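Local coordinates for DNA replication protein DnaC (Aquifex aeolicus, PDB 3ECC) that probably binds ATP with magnesium and, as a bacterial helicase loader, takes part in the initiation of DNA replication, at residues E120-S123 with Y124-Y128; F80-K83 with H84-D87. One frame throughout, in Å; residues are numbered along the deposited sequence.

Contact 1 of 2, residues E120-S123 with Y124-Y128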
# COMPACT_ATOMS: atom_id res chain seq x y z
N GLU A 120 13.48 -0.69 10.40
CA GLU A 120 14.41 0.30 9.85
C GLU A 120 14.10 0.64 8.39
O GLU A 120 14.01 1.81 8.03
CB GLU A 120 15.86 -0.22 9.94
CG GLU A 120 16.54 -0.04 11.31
CD GLU A 120 17.87 -0.80 11.43
OE1 GLU A 120 18.33 -1.36 10.40
OE2 GLU A 120 18.46 -0.83 12.54
N LEU A 121 13.92 -0.39 7.57
CA LEU A 121 13.64 -0.23 6.16
C LEU A 121 12.27 0.37 5.88
O LEU A 121 12.14 1.25 5.04
CB LEU A 121 13.78 -1.56 5.43
CG LEU A 121 15.18 -1.96 5.00
CD1 LEU A 121 15.24 -3.45 4.72
CD2 LEU A 121 15.60 -1.17 3.77
N ILE A 122 11.25 -0.12 6.59
CA ILE A 122 9.89 0.39 6.42
C ILE A 122 9.84 1.88 6.72
O ILE A 122 9.35 2.67 5.90
CB ILE A 122 8.89 -0.38 7.31
CG1 ILE A 122 8.73 -1.81 6.80
CG2 ILE A 122 7.55 0.31 7.32
CD1 ILE A 122 8.12 -2.76 7.83
N SER A 123 10.37 2.28 7.87
CA SER A 123 10.50 3.69 8.22
C SER A 123 11.33 4.49 7.19
O SER A 123 11.06 5.66 6.95
CB SER A 123 11.10 3.85 9.61
OG SER A 123 11.13 5.22 9.99
N TYR A 124 12.34 3.85 6.62
CA TYR A 124 13.19 4.49 5.62
C TYR A 124 12.45 4.75 4.32
O TYR A 124 12.44 5.87 3.81
CB TYR A 124 14.43 3.64 5.35
CG TYR A 124 15.38 4.22 4.32
CD1 TYR A 124 15.73 5.57 4.34
CD2 TYR A 124 15.96 3.42 3.34
CE1 TYR A 124 16.62 6.11 3.40
CE2 TYR A 124 16.84 3.94 2.41
CZ TYR A 124 17.17 5.29 2.44
OH TYR A 124 18.04 5.82 1.52
N ILE A 125 11.82 3.71 3.78
CA ILE A 125 11.10 3.80 2.52
C ILE A 125 9.91 4.78 2.58
O ILE A 125 9.62 5.48 1.62
CB ILE A 125 10.63 2.40 2.05
CG1 ILE A 125 11.84 1.58 1.57
CG2 ILE A 125 9.57 2.51 0.97
CD1 ILE A 125 11.53 0.10 1.33
N ILE A 126 9.26 4.83 3.74
CA ILE A 126 8.09 5.68 3.92
C ILE A 126 8.44 7.15 4.18
O ILE A 126 7.77 8.06 3.66
CB ILE A 126 7.17 5.11 5.01
CG1 ILE A 126 6.40 3.92 4.45
CG2 ILE A 126 6.20 6.18 5.51
CD1 ILE A 126 5.99 2.91 5.48
N THR A 127 9.48 7.39 4.95
CA THR A 127 9.94 8.76 5.20
C THR A 127 10.47 9.41 3.91
O THR A 127 10.22 10.58 3.63
CB THR A 127 11.01 8.79 6.32
OG1 THR A 127 10.44 8.23 7.51
CG2 THR A 127 11.45 10.19 6.61
N TYR A 128 11.19 8.62 3.11
CA TYR A 128 11.69 9.08 1.83
C TYR A 128 10.54 9.47 0.89
O TYR A 128 10.55 10.56 0.31
CB TYR A 128 12.54 8.00 1.18
CG TYR A 128 13.27 8.45 -0.05
CD1 TYR A 128 14.54 9.02 0.03
CD2 TYR A 128 12.69 8.29 -1.31
CE1 TYR A 128 15.22 9.43 -1.12
CE2 TYR A 128 13.36 8.70 -2.46
CZ TYR A 128 14.62 9.27 -2.36
OH TYR A 128 15.27 9.67 -3.50
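Glu120, Leu121, Ile122 and Ser123 each offer a carbonyl to the amide four residues on, in Tyr124 to Thr127, so the backbone is one unbroken run of alpha-helix. The straightest of these bonds is Ile125 N to Leu121 O, 2.8 Å with an N-H...O angle of 171°; Tyr124 N to Glu120 O is more bent, at 138°. Ser123 O is gripped twice. Thr127 N reaches Ser123 O from above the carbonyl plane at 3.1 Å, while Thr127 OG1 donates to the same Ser123 O at 2.7 Å, tilted modestly from that plane. The hydroxyl can do so because OG1 stands beside its own backbone N (chi1 -58°), which turns it back along the helix; threonine thus satisfies its polar group on a partly exposed face. One turn apart on the inner side, Ile122 and Ile126 run alongside each other in the same direction, with CG2 of Ile122 3.5 Å from CD1 of Ile126. Wholly apolar chains suit this buried ridge, where Ile122 also meets Ile79, Leu109 and Leu114, and Ile126 meets Val166. Tyr124 lays its CB against the carbonyls of Glu120 and Leu121 and carries its ring outward, beside Leu99. The arrangement is that of an amphipathic helix, here the one connecting parallel strands 104-107 and 136-141 in a beta-alpha-beta unit of the P-loop NTPase fold.

Contact 2 of 2, residues F80-K83 with H84-D87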
# COMPACT_ATOMS: atom_id res chain seq x y z
N PHE A 80 12.97 -8.63 2.58
CA PHE A 80 13.96 -9.71 2.46
C PHE A 80 14.91 -9.52 1.27
O PHE A 80 16.10 -9.82 1.36
CB PHE A 80 13.29 -11.10 2.37
CG PHE A 80 12.79 -11.64 3.69
CD1 PHE A 80 13.64 -11.71 4.79
CD2 PHE A 80 11.49 -12.10 3.82
CE1 PHE A 80 13.17 -12.21 6.01
CE2 PHE A 80 11.02 -12.60 5.03
CZ PHE A 80 11.87 -12.66 6.12
N ARG A 81 14.36 -9.03 0.16
CA ARG A 81 15.16 -8.72 -1.02
C ARG A 81 16.21 -7.68 -0.69
O ARG A 81 17.41 -7.91 -0.84
CB ARG A 81 14.29 -8.19 -2.15
CG ARG A 81 13.65 -9.23 -3.02
CD ARG A 81 13.37 -8.64 -4.38
NE ARG A 81 12.13 -9.13 -4.96
CZ ARG A 81 11.65 -8.74 -6.14
NH1 ARG A 81 12.32 -7.84 -6.86
NH2 ARG A 81 10.51 -9.24 -6.60
N LEU A 82 15.74 -6.52 -0.22
CA LEU A 82 16.60 -5.40 0.10
C LEU A 82 17.63 -5.73 1.16
O LEU A 82 18.81 -5.47 0.95
CB LEU A 82 15.77 -4.19 0.54
CG LEU A 82 15.00 -3.47 -0.56
CD1 LEU A 82 13.97 -2.53 0.05
CD2 LEU A 82 15.93 -2.72 -1.51
N LYS A 83 17.20 -6.31 2.28
CA LYS A 83 18.14 -6.65 3.36
C LYS A 83 19.33 -7.45 2.84
O LYS A 83 20.44 -7.32 3.36
CB LYS A 83 17.47 -7.39 4.51
CG LYS A 83 18.30 -7.41 5.77
CD LYS A 83 18.29 -8.78 6.43
CE LYS A 83 19.01 -8.76 7.77
NZ LYS A 83 18.83 -10.03 8.55
N HIS A 84 19.09 -8.27 1.81
CA HIS A 84 20.15 -9.06 1.20
C HIS A 84 21.18 -8.20 0.45
O HIS A 84 22.36 -8.26 0.75
CB HIS A 84 19.60 -10.16 0.29
CG HIS A 84 20.66 -10.91 -0.43
ND1 HIS A 84 20.84 -10.84 -1.79
CD2 HIS A 84 21.67 -11.69 0.04
CE1 HIS A 84 21.88 -11.57 -2.14
NE2 HIS A 84 22.40 -12.10 -1.05
N LEU A 85 20.71 -7.39 -0.49
CA LEU A 85 21.60 -6.51 -1.24
C LEU A 85 22.07 -5.30 -0.43
O LEU A 85 22.99 -4.60 -0.83
CB LEU A 85 20.98 -6.08 -2.59
CG LEU A 85 19.48 -6.22 -2.85
CD1 LEU A 85 18.95 -4.99 -3.54
CD2 LEU A 85 19.18 -7.46 -3.68
N MET A 86 21.43 -5.06 0.72
CA MET A 86 21.93 -4.08 1.69
C MET A 86 23.23 -4.60 2.30
O MET A 86 24.21 -3.85 2.42
CB MET A 86 20.92 -3.80 2.82
CG MET A 86 19.59 -3.24 2.35
SD MET A 86 19.67 -1.64 1.55
CE MET A 86 19.28 -0.55 2.92
N ASP A 87 23.25 -5.87 2.69
CA ASP A 87 24.46 -6.48 3.23
C ASP A 87 25.20 -7.39 2.24
O ASP A 87 25.97 -8.27 2.63
CB ASP A 87 24.20 -7.18 4.58
CG ASP A 87 23.06 -8.17 4.51
OD1 ASP A 87 22.97 -8.92 3.51
OD2 ASP A 87 22.26 -8.21 5.47
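Phe80 O and Arg81 O both receive the amide of His84, through long, weak bonds of 3.4 Å from His84 N to Phe80 O and 3.2 Å from His84 N to Arg81 O. Arg81 O also takes a weak bond from Leu85 N, and CG of Leu85 rests 3.3 Å from the same Arg81 O. Leu82, the buried residue here, sets CD2 loosely at 4.3 Å from Leu85 CD1, a contact between apolar branches suited to the inward side of the helix. Lys83 closes the segment: its O accepts Asp87 N at 3.2 Å, from above the carbonyl plane, just where Asp87 leaves helical geometry. The lysine chain, its CG swung opposite the backbone N (chi1 -164°), runs obliquely across Asp87, CE lying 4.0 Å from OD2; NZ stays 5.0 Å from Asp87 OD2, so any attraction is at a distance. Lys83 also makes a cation-pi contact with Trp117. Replacing Lys83 by an alanine would probably leave the Trp117 ring without its cation and the Asp87 carboxylate without this nearby positive charge. Leu82 and Leu85 face helix 93-99 through Phe94, while Phe80 packs against Trp117, and Leu82 and Met86 face helix 116-131.

In the fold
Following the chain from the N terminus, strand 71-74 leads into helix 75-86, whose end holds contact 2; helix 93-99 and strand 104-107 come next, and contact 1 lies in helix 116-131 ahead of strand 136-141. Each contact joins consecutive residues, so neither closes a long loop, and the two stand in series without nesting or crossing. They nevertheless meet in space, their centres about 14 Å apart: Ile125 CD1 packs 3.8 Å from Leu82 CD1, and Leu121 CD2 lies 3.8 Å from Met86 CE. These apolar contacts tie helix 75-86 to helix 116-131, and helix 93-99 touches both through Leu82 and Ile125.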